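Local structure of putative hyaluronoglucosaminidase (Clostridium perfringens, 6PWI) at residues 177-182 with 248-253; 255-260 with 308-313; 389-394 with 409-414. The protein is probably a hexosaminidase of glycoside hydrolase family 84, hydrolysing N-acetylhexosamine-containing glycans through the catalytic domain held in this piece of a longer secreted protein. All coordinates share one frame; numbering follows the deposited sequence.

Overall arrangement
All three contacts belong to one parallel (beta/alpha)8 barrel, the catalytic fold of family 84 glycoside hydrolases, and they follow one another in series along the chain. Contact 1 lies between strands 179-184 and 250-255, which are separated by strand 210-213; contact 2 joins the loop after strand 250-255 to helix 304-321; contact 3 closes the long connection from strand 387-391 toward strand 418-423. The centres of contacts 1 and 2 are about 22 Å apart, those of contacts 1 and 3 about 16 Å, and those of contacts 2 and 3 about 28 Å. Contact 2 lies nearest the predicted proton donor, Asp299; contacts 1 and 3 lie away from it.

Contact 1. Residues 177-182 with 248-253; sequences GQWRGF and KNKFIW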
loop_
_atom_site.group_PDB
_atom_site.type_symbol
_atom_site.label_atom_id
_atom_site.label_comp_id
_atom_site.label_asym_id
_atom_site.label_seq_id
_atom_site.Cartn_x
_atom_site.Cartn_y
_atom_site.Cartn_z
ATOM N N GLY A 177 4.215 -2.856 -13.419
ATOM C CA GLY A 177 2.942 -2.157 -13.487
ATOM C C GLY A 177 3.111 -0.674 -13.808
ATOM O O GLY A 177 4.057 -0.038 -13.345
ATOM N N GLN A 178 2.170 -0.143 -14.599
ATOM C CA GLN A 178 2.077 1.274 -14.907
ATOM C C GLN A 178 1.693 2.060 -13.646
ATOM O O GLN A 178 2.311 3.080 -13.353
ATOM C CB GLN A 178 1.130 1.469 -16.095
ATOM C CG GLN A 178 0.917 2.916 -16.520
ATOM C CD GLN A 178 -0.243 3.119 -17.473
ATOM O OE1 GLN A 178 -1.052 2.225 -17.726
ATOM N NE2 GLN A 178 -0.348 4.324 -18.009
ATOM N N TRP A 179 0.696 1.578 -12.888
ATOM C CA TRP A 179 0.207 2.278 -11.705
ATOM C C TRP A 179 0.398 1.431 -10.452
ATOM O O TRP A 179 0.099 0.241 -10.450
ATOM C CB TRP A 179 -1.257 2.716 -11.858
ATOM C CG TRP A 179 -1.522 3.465 -13.125
ATOM C CD1 TRP A 179 -2.330 3.057 -14.143
ATOM C CD2 TRP A 179 -0.941 4.720 -13.547
ATOM N NE1 TRP A 179 -2.310 3.975 -15.159
ATOM C CE2 TRP A 179 -1.467 5.008 -14.826
ATOM C CE3 TRP A 179 -0.038 5.635 -12.983
ATOM C CZ2 TRP A 179 -1.116 6.162 -15.538
ATOM C CZ3 TRP A 179 0.302 6.778 -13.681
ATOM C CH2 TRP A 179 -0.225 7.034 -14.949
ATOM N N ARG A 180 0.897 2.078 -9.392
ATOM C CA ARG A 180 1.108 1.467 -8.091
ATOM C C ARG A 180 0.707 2.467 -7.010
ATOM O O ARG A 180 1.260 3.563 -6.931
ATOM C CB ARG A 180 2.580 1.090 -7.908
ATOM C CG ARG A 180 3.188 0.309 -9.065
ATOM C CD ARG A 180 4.706 0.269 -9.034
ATOM N NE ARG A 180 5.363 1.576 -9.070
ATOM C CZ ARG A 180 5.549 2.316 -10.167
ATOM N NH1 ARG A 180 5.119 1.887 -11.342
ATOM N NH2 ARG A 180 6.168 3.484 -10.083
ATOM N N GLY A 181 -0.270 2.093 -6.180
ATOM C CA GLY A 181 -0.619 2.949 -5.064
ATOM C C GLY A 181 -1.857 2.483 -4.310
ATOM O O GLY A 181 -2.138 1.290 -4.207
ATOM N N PHE A 182 -2.587 3.467 -3.783
ATOM C CA PHE A 182 -3.684 3.224 -2.869
ATOM C C PHE A 182 -4.785 4.237 -3.155
ATOM O O PHE A 182 -4.517 5.352 -3.599
ATOM C CB PHE A 182 -3.188 3.317 -1.423
ATOM C CG PHE A 182 -2.459 4.590 -1.065
ATOM C CD1 PHE A 182 -3.113 5.628 -0.408
ATOM C CD2 PHE A 182 -1.111 4.756 -1.372
ATOM C CE1 PHE A 182 -2.438 6.795 -0.069
ATOM C CE2 PHE A 182 -0.439 5.927 -1.041
ATOM C CZ PHE A 182 -1.104 6.946 -0.390
ATOM N N LYS A 248 6.134 12.142 -5.226
ATOM C CA LYS A 248 5.823 11.619 -6.553
ATOM C C LYS A 248 4.784 10.505 -6.467
ATOM O O LYS A 248 4.472 9.854 -7.461
ATOM C CB LYS A 248 7.069 11.305 -7.391
ATOM C CG LYS A 248 7.525 12.459 -8.269
ATOM C CD LYS A 248 8.741 12.162 -9.118
ATOM C CE LYS A 248 9.364 13.414 -9.699
ATOM N NZ LYS A 248 8.382 14.215 -10.473
ATOM N N ASN A 249 4.246 10.324 -5.260
ATOM C CA ASN A 249 3.033 9.567 -5.025
ATOM C C ASN A 249 1.862 10.522 -5.280
ATOM O O ASN A 249 1.287 11.068 -4.343
ATOM C CB ASN A 249 3.082 8.989 -3.605
ATOM C CG ASN A 249 2.082 7.888 -3.301
ATOM O OD1 ASN A 249 2.415 6.943 -2.595
ATOM N ND2 ASN A 249 0.854 7.992 -3.790
ATOM N N LYS A 250 1.527 10.741 -6.558
ATOM C CA LYS A 250 0.699 11.869 -6.967
ATOM C C LYS A 250 -0.688 11.782 -6.340
ATOM O O LYS A 250 -1.240 10.696 -6.179
ATOM C CB LYS A 250 0.443 11.893 -8.477
ATOM C CG LYS A 250 1.661 11.799 -9.383
ATOM C CD LYS A 250 1.304 11.788 -10.874
ATOM C CE LYS A 250 0.446 10.617 -11.325
ATOM N NZ LYS A 250 1.177 9.322 -11.322
ATOM N N PHE A 251 -1.249 12.960 -6.042
ATOM C CA PHE A 251 -2.639 13.130 -5.666
ATOM C C PHE A 251 -3.500 13.088 -6.928
ATOM O O PHE A 251 -3.405 13.980 -7.772
ATOM C CB PHE A 251 -2.794 14.477 -4.958
ATOM C CG PHE A 251 -4.143 14.746 -4.342
ATOM C CD1 PHE A 251 -4.352 14.562 -2.980
ATOM C CD2 PHE A 251 -5.202 15.201 -5.116
ATOM C CE1 PHE A 251 -5.586 14.827 -2.402
ATOM C CE2 PHE A 251 -6.437 15.460 -4.538
ATOM C CZ PHE A 251 -6.625 15.278 -3.183
ATOM N N ILE A 252 -4.341 12.052 -7.045
ATOM C CA ILE A 252 -5.263 11.925 -8.163
ATOM C C ILE A 252 -6.684 12.231 -7.688
ATOM O O ILE A 252 -7.223 11.542 -6.818
ATOM C CB ILE A 252 -5.155 10.529 -8.799
ATOM C CG1 ILE A 252 -3.743 10.273 -9.340
ATOM C CG2 ILE A 252 -6.223 10.347 -9.870
ATOM C CD1 ILE A 252 -3.336 8.823 -9.340
ATOM N N TRP A 253 -7.284 13.278 -8.268
ATOM C CA TRP A 253 -8.604 13.712 -7.841
ATOM C C TRP A 253 -9.648 12.957 -8.656
ATOM O O TRP A 253 -9.370 12.594 -9.793
ATOM C CB TRP A 253 -8.740 15.234 -7.981
ATOM C CG TRP A 253 -9.969 15.769 -7.306
ATOM C CD1 TRP A 253 -10.160 15.952 -5.965
ATOM C CD2 TRP A 253 -11.199 16.156 -7.945
ATOM N NE1 TRP A 253 -11.420 16.428 -5.726
ATOM C CE2 TRP A 253 -12.082 16.563 -6.918
ATOM C CE3 TRP A 253 -11.637 16.202 -9.274
ATOM C CZ2 TRP A 253 -13.375 17.017 -7.187
ATOM C CZ3 TRP A 253 -12.914 16.653 -9.539
ATOM C CH2 TRP A 253 -13.769 17.052 -8.506
#
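The ammonium NZ of Lys250 lies 3.6 Å from CZ3 of Trp179, and it donates a hydrogen bond to the backbone carbonyl of Asn209, the residue just before the intervening strand 210-213. The lysine reaches this position by folding its chain: the last two torsions both turn, bringing the amine back toward the six-membered part of the indole. It meets the ring obliquely; its hydrogen bond goes to Asn209 O. Gln178 CG packs over one face of the same indole, toward its rim.

A second meeting pairs an amide with a ring. Asn249 extends its side chain with CG anti to the backbone N (chi1 -165°), and its OD1 comes to 3.4 Å from CE2 of Phe182, at the edge of the ring and near its plane. The amide ND2 is also close, at 3.7 Å from the same CE2. The two side chains cross at about a right angle, and their planes are turned 63° from one another. The contact is one of packing: no hydrogen bond passes directly between 177-182 and 248-253.

Asn209 provides the polar link instead. Its side-chain amide receives a hydrogen bond from Arg180 N and donates one to Gln178 O, while its carbonyl takes the Lys250 amine. The chemistry is consistent with an indirect link, through Asn209, between the first and third barrel strands: the charged end of the partly exposed lysine is satisfied by a backbone carbonyl and flanked by the Trp179 indole, while Phe182 packs separately against Asn249.

Contact 2. Residues 255-260 with 308-313; sequences IHPFLK and VKLMED
Two torsions bring Phe258 and Leu310 together. The phenylalanine ring is set beside its own backbone N (chi1 -55°) and is thrown forward to the helix, while Leu310 extends with CG anti to its backbone N (chi1 174°) and sends the CD2 branch to the loop. This methyl does all the touching on the helix side. It lies 3.4 Å from CZ of Phe258 and 3.7 Å from CE1, approaching the far end of the ring obliquely, and it also comes to 3.9 Å from CG of Pro257. One methyl is thus shared by two loop residues. Within the loop, Pro257 CG sits 3.7 Å above one face of the Phe258 ring, displaced toward the rim. The touching atoms are all carbon, no hydrogen bond crosses between 255-260 and 308-313, and all three residues are buried.

The preceding residue, His256, is hydrogen-bonded through ND1 to OD1 of Asp299, the predicted proton donor, and the side chain of Phe258 is itself about 6 Å from that of Asp299. The apolar contact therefore lies close to the predicted proton donor. In the barrel, 255-260 leaves the end of strand 250-255 and leans on helix 304-321, with Phe258 and Met311 both also meeting Val295 of the next strand, 293-296.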
loop_
_atom_site.group_PDB
_atom_site.type_symbol
_atom_site.label_atom_id
_atom_site.label_comp_id
_atom_site.label_asym_id
_atom_site.label_seq_id
_atom_site.Cartn_x
_atom_site.Cartn_y
_atom_site.Cartn_z
ATOM N N ILE A 255 -14.162 12.200 -9.522
ATOM C CA ILE A 255 -15.486 12.798 -9.616
ATOM C C ILE A 255 -16.529 11.723 -9.940
ATOM O O ILE A 255 -16.237 10.778 -10.669
ATOM C CB ILE A 255 -15.484 13.945 -10.650
ATOM C CG1 ILE A 255 -16.815 14.696 -10.678
ATOM C CG2 ILE A 255 -15.075 13.457 -12.036
ATOM C CD1 ILE A 255 -16.724 16.058 -11.340
ATOM N N HIS A 256 -17.744 11.880 -9.391
ATOM C CA HIS A 256 -18.901 11.059 -9.725
ATOM C C HIS A 256 -19.929 11.896 -10.481
ATOM O O HIS A 256 -20.857 12.416 -9.870
ATOM C CB HIS A 256 -19.588 10.557 -8.448
ATOM C CG HIS A 256 -18.785 9.563 -7.686
ATOM N ND1 HIS A 256 -19.073 8.213 -7.712
ATOM C CD2 HIS A 256 -17.705 9.712 -6.886
ATOM C CE1 HIS A 256 -18.206 7.572 -6.954
ATOM N NE2 HIS A 256 -17.351 8.470 -6.439
ATOM N N PRO A 257 -19.811 12.085 -11.813
ATOM C CA PRO A 257 -20.764 12.920 -12.545
ATOM C C PRO A 257 -22.012 12.268 -13.142
ATOM O O PRO A 257 -22.717 12.911 -13.916
ATOM C CB PRO A 257 -19.882 13.429 -13.687
ATOM C CG PRO A 257 -18.987 12.253 -13.998
ATOM C CD PRO A 257 -18.713 11.599 -12.661
ATOM N N PHE A 258 -22.310 11.014 -12.784
ATOM C CA PHE A 258 -23.400 10.322 -13.455
ATOM C C PHE A 258 -24.491 9.928 -12.467
ATOM O O PHE A 258 -25.231 8.977 -12.714
ATOM C CB PHE A 258 -22.907 9.090 -14.219
ATOM C CG PHE A 258 -21.808 9.342 -15.219
ATOM C CD1 PHE A 258 -22.064 10.022 -16.401
ATOM C CD2 PHE A 258 -20.521 8.883 -14.985
ATOM C CE1 PHE A 258 -21.054 10.251 -17.322
ATOM C CE2 PHE A 258 -19.511 9.108 -15.909
ATOM C CZ PHE A 258 -19.779 9.793 -17.075
ATOM N N LEU A 259 -24.600 10.668 -11.360
ATOM C CA LEU A 259 -25.680 10.418 -10.417
ATOM C C LEU A 259 -26.998 10.924 -11.010
ATOM O O LEU A 259 -27.022 11.351 -12.169
ATOM C CB LEU A 259 -25.346 11.081 -9.075
ATOM C CG LEU A 259 -24.057 10.603 -8.404
ATOM C CD1 LEU A 259 -23.727 11.461 -7.194
ATOM C CD2 LEU A 259 -24.139 9.137 -8.010
ATOM N N LYS A 260 -28.079 10.851 -10.209
ATOM C CA LYS A 260 -29.424 11.271 -10.587
ATOM C C LYS A 260 -29.415 12.733 -11.043
ATOM O O LYS A 260 -29.923 13.046 -12.119
ATOM C CB LYS A 260 -30.436 11.024 -9.459
ATOM N N VAL A 308 -19.219 7.390 -22.399
ATOM C CA VAL A 308 -18.196 7.470 -23.430
ATOM C C VAL A 308 -18.117 8.899 -23.974
ATOM O O VAL A 308 -17.026 9.460 -24.092
ATOM C CB VAL A 308 -18.432 6.439 -24.549
ATOM C CG1 VAL A 308 -17.407 6.571 -25.670
ATOM C CG2 VAL A 308 -18.429 5.026 -23.999
ATOM N N LYS A 309 -19.281 9.479 -24.307
ATOM C CA LYS A 309 -19.369 10.843 -24.811
ATOM C C LYS A 309 -18.539 11.770 -23.924
ATOM O O LYS A 309 -17.664 12.476 -24.423
ATOM C CB LYS A 309 -20.838 11.265 -24.917
ATOM C CG LYS A 309 -21.122 12.629 -25.525
ATOM C CD LYS A 309 -22.586 12.742 -25.945
ATOM C CE LYS A 309 -23.143 14.151 -25.975
ATOM N NZ LYS A 309 -22.331 15.047 -26.834
ATOM N N LEU A 310 -18.782 11.726 -22.606
ATOM C CA LEU A 310 -18.097 12.609 -21.678
ATOM C C LEU A 310 -16.585 12.396 -21.755
ATOM O O LEU A 310 -15.827 13.365 -21.847
ATOM C CB LEU A 310 -18.622 12.399 -20.255
ATOM C CG LEU A 310 -17.861 13.169 -19.173
ATOM C CD1 LEU A 310 -18.009 14.671 -19.360
ATOM C CD2 LEU A 310 -18.312 12.768 -17.776
ATOM N N MET A 311 -16.157 11.126 -21.733
ATOM C CA MET A 311 -14.742 10.798 -21.653
ATOM C C MET A 311 -14.027 11.262 -22.920
ATOM O O MET A 311 -12.845 11.600 -22.874
ATOM C CB MET A 311 -14.510 9.299 -21.428
ATOM C CG MET A 311 -14.984 8.790 -20.062
ATOM S SD MET A 311 -14.458 9.761 -18.608
ATOM C CE MET A 311 -12.677 9.565 -18.669
ATOM N N GLU A 312 -14.760 11.286 -24.042
ATOM C CA GLU A 312 -14.223 11.756 -25.311
ATOM C C GLU A 312 -13.939 13.250 -25.212
ATOM O O GLU A 312 -12.911 13.715 -25.703
ATOM C CB GLU A 312 -15.182 11.450 -26.464
ATOM C CG GLU A 312 -14.846 10.172 -27.212
ATOM C CD GLU A 312 -15.977 9.516 -27.995
ATOM O OE1 GLU A 312 -17.140 9.966 -27.874
ATOM O OE2 GLU A 312 -15.698 8.534 -28.717
ATOM N N ASP A 313 -14.848 13.977 -24.542
ATOM C CA ASP A 313 -14.744 15.422 -24.380
ATOM C C ASP A 313 -13.671 15.778 -23.349
ATOM O O ASP A 313 -12.987 16.789 -23.500
ATOM C CB ASP A 313 -16.108 16.063 -24.106
ATOM C CG ASP A 313 -16.967 16.219 -25.355
ATOM O OD1 ASP A 313 -16.389 16.349 -26.454
ATOM O OD2 ASP A 313 -18.208 16.215 -25.225
#

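Contact 3. Residues 389-394 with 409-414; sequences MWLNWP and EMLDPT. With EDO (1,2-ethanediol), chain H.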
loop_
_atom_site.group_PDB
_atom_site.type_symbol
_atom_site.label_atom_id
_atom_site.label_comp_id
_atom_site.label_asym_id
_atom_site.label_seq_id
_atom_site.Cartn_x
_atom_site.Cartn_y
_atom_site.Cartn_z
ATOM N N MET A 389 -6.242 -2.878 -11.762
ATOM C CA MET A 389 -6.817 -3.636 -10.663
ATOM C C MET A 389 -7.056 -2.718 -9.466
ATOM O O MET A 389 -6.145 -2.016 -9.026
ATOM C CB MET A 389 -5.873 -4.775 -10.264
ATOM C CG MET A 389 -6.207 -5.418 -8.931
ATOM S SD MET A 389 -7.507 -6.636 -9.143
ATOM C CE MET A 389 -7.544 -7.396 -7.520
ATOM N N TRP A 390 -8.298 -2.725 -8.968
ATOM C CA TRP A 390 -8.673 -2.153 -7.684
ATOM C C TRP A 390 -8.772 -3.301 -6.680
ATOM O O TRP A 390 -9.670 -4.140 -6.789
ATOM C CB TRP A 390 -10.002 -1.394 -7.837
ATOM C CG TRP A 390 -10.680 -0.893 -6.591
ATOM C CD1 TRP A 390 -10.739 -1.494 -5.361
ATOM C CD2 TRP A 390 -11.469 0.311 -6.473
ATOM N NE1 TRP A 390 -11.471 -0.735 -4.485
ATOM C CE2 TRP A 390 -11.935 0.377 -5.139
ATOM C CE3 TRP A 390 -11.808 1.345 -7.357
ATOM C CZ2 TRP A 390 -12.726 1.431 -4.677
ATOM C CZ3 TRP A 390 -12.599 2.380 -6.900
ATOM C CH2 TRP A 390 -13.053 2.421 -5.578
ATOM N N LEU A 391 -7.826 -3.354 -5.729
ATOM C CA LEU A 391 -7.774 -4.453 -4.777
ATOM C C LEU A 391 -8.494 -4.072 -3.487
ATOM O O LEU A 391 -8.059 -3.183 -2.759
ATOM C CB LEU A 391 -6.318 -4.837 -4.503
ATOM C CG LEU A 391 -6.140 -6.009 -3.539
ATOM C CD1 LEU A 391 -6.724 -7.283 -4.118
ATOM C CD2 LEU A 391 -4.677 -6.214 -3.188
ATOM N N ASN A 392 -9.590 -4.783 -3.209
ATOM C CA ASN A 392 -10.376 -4.563 -2.008
ATOM C C ASN A 392 -9.763 -5.324 -0.832
ATOM O O ASN A 392 -10.399 -6.206 -0.257
ATOM C CB ASN A 392 -11.850 -4.908 -2.237
ATOM C CG ASN A 392 -12.634 -3.724 -2.757
ATOM O OD1 ASN A 392 -12.412 -2.597 -2.319
ATOM N ND2 ASN A 392 -13.538 -3.961 -3.696
ATOM N N TRP A 393 -8.517 -4.973 -0.503
ATOM C CA TRP A 393 -7.816 -5.413 0.691
ATOM C C TRP A 393 -6.733 -4.378 0.967
ATOM O O TRP A 393 -6.040 -3.969 0.038
ATOM C CB TRP A 393 -7.193 -6.802 0.491
ATOM C CG TRP A 393 -6.278 -7.222 1.601
ATOM C CD1 TRP A 393 -6.634 -7.785 2.794
ATOM C CD2 TRP A 393 -4.844 -7.104 1.637
ATOM N NE1 TRP A 393 -5.528 -8.026 3.568
ATOM C CE2 TRP A 393 -4.413 -7.624 2.881
ATOM C CE3 TRP A 393 -3.883 -6.628 0.740
ATOM C CZ2 TRP A 393 -3.064 -7.675 3.245
ATOM C CZ3 TRP A 393 -2.553 -6.678 1.101
ATOM C CH2 TRP A 393 -2.149 -7.195 2.333
ATOM N N PRO A 394 -6.503 -3.960 2.231
ATOM C CA PRO A 394 -7.134 -4.573 3.396
ATOM C C PRO A 394 -8.325 -3.825 3.990
ATOM O O PRO A 394 -8.507 -3.831 5.206
ATOM C CB PRO A 394 -5.953 -4.487 4.369
ATOM C CG PRO A 394 -5.387 -3.109 4.106
ATOM C CD PRO A 394 -5.534 -2.921 2.608
ATOM N N GLU A 409 -1.598 -12.296 0.470
ATOM C CA GLU A 409 -2.091 -13.591 0.034
ATOM C C GLU A 409 -2.814 -13.490 -1.308
ATOM O O GLU A 409 -2.864 -14.473 -2.044
ATOM C CB GLU A 409 -3.094 -14.132 1.050
ATOM C CG GLU A 409 -2.472 -14.985 2.131
ATOM C CD GLU A 409 -3.500 -15.698 2.994
ATOM O OE1 GLU A 409 -3.692 -15.268 4.157
ATOM O OE2 GLU A 409 -4.118 -16.675 2.500
ATOM N N MET A 410 -3.392 -12.319 -1.616
ATOM C CA MET A 410 -4.249 -12.175 -2.787
ATOM C C MET A 410 -3.445 -11.770 -4.023
ATOM O O MET A 410 -4.029 -11.497 -5.068
ATOM C CB MET A 410 -5.349 -11.140 -2.534
ATOM C CG MET A 410 -6.296 -11.571 -1.436
ATOM S SD MET A 410 -7.297 -10.228 -0.775
ATOM C CE MET A 410 -8.691 -10.273 -1.904
ATOM N N LEU A 411 -2.110 -11.748 -3.905
ATOM C CA LEU A 411 -1.252 -11.230 -4.959
ATOM C C LEU A 411 -0.489 -12.379 -5.614
ATOM O O LEU A 411 0.490 -12.865 -5.057
ATOM C CB LEU A 411 -0.288 -10.202 -4.350
ATOM C CG LEU A 411 -0.939 -9.064 -3.563
ATOM C CD1 LEU A 411 0.112 -8.121 -3.001
ATOM C CD2 LEU A 411 -1.947 -8.302 -4.413
ATOM N N ASP A 412 -0.917 -12.781 -6.816
ATOM C CA ASP A 412 -0.288 -13.882 -7.532
ATOM C C ASP A 412 0.900 -13.398 -8.372
ATOM O O ASP A 412 0.736 -12.661 -9.345
ATOM C CB ASP A 412 -1.324 -14.674 -8.329
ATOM C CG ASP A 412 -0.767 -15.889 -9.048
ATOM O OD1 ASP A 412 0.485 -16.074 -9.064
ATOM O OD2 ASP A 412 -1.595 -16.632 -9.606
ATOM N N PRO A 413 2.138 -13.826 -8.032
ATOM C CA PRO A 413 3.336 -13.381 -8.742
ATOM C C PRO A 413 3.484 -13.831 -10.195
ATOM O O PRO A 413 4.397 -13.376 -10.877
ATOM C CB PRO A 413 4.512 -13.910 -7.905
ATOM C CG PRO A 413 3.931 -15.003 -7.040
ATOM C CD PRO A 413 2.448 -14.719 -6.907
ATOM N N THR A 414 2.567 -14.677 -10.679
ATOM C CA THR A 414 2.691 -15.231 -12.021
ATOM C C THR A 414 1.733 -14.556 -13.002
ATOM O O THR A 414 1.698 -14.931 -14.175
ATOM C CB THR A 414 2.397 -16.739 -12.045
ATOM O OG1 THR A 414 1.025 -16.914 -11.677
ATOM C CG2 THR A 414 3.325 -17.547 -11.161
HETATM C C1 EDO H . -15.911 -0.034 -6.927
HETATM O O1 EDO H . -16.479 1.122 -6.323
HETATM C C2 EDO H . -14.872 -0.719 -6.110
HETATM O O2 EDO H . -15.278 -1.265 -4.846
#
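Apolar packing comes first: Leu391 and Leu411 meet obliquely through their CD2 methyls, 3.6 Å apart, and the CD1 methyl of Leu391 faces Met410 CE at 4.2 Å, the methionine's last torsion (chi3 88°) turning CE that way. Sulfur is the second theme. Met410 SD lies 3.7 Å from CB of Trp393 and 4.6 Å from the centroid of its five-membered ring, an oblique Met-aromatic contact 38° off the ring normal.

Hydrogen bonds act within each segment. Trp390 NE1 donates to Asn392 OD1 (3.0 Å) from above the amide's carbonyl plane. Thr414 N bonds to Asp412 OD1, making an Asx turn; Thr414 OG1 adds a second bond from the same face. A 1,2-ethanediol, probably from the crystallisation liquor, places C2 3.2 Å above the centre of the Trp390 ring; its O2 takes a weak bond from Asn392 ND2, which also bonds Ile367 O, while OD1 meets Asn424 ND2.

An inverse gamma turn centred on Asn392, closed by a weak bond, follows the seventh barrel strand, 387-391; the connection packs back on that strand, Leu391 and Leu411 both touching Ile421 of strand 418-423 and Ile439 of helix 433-444.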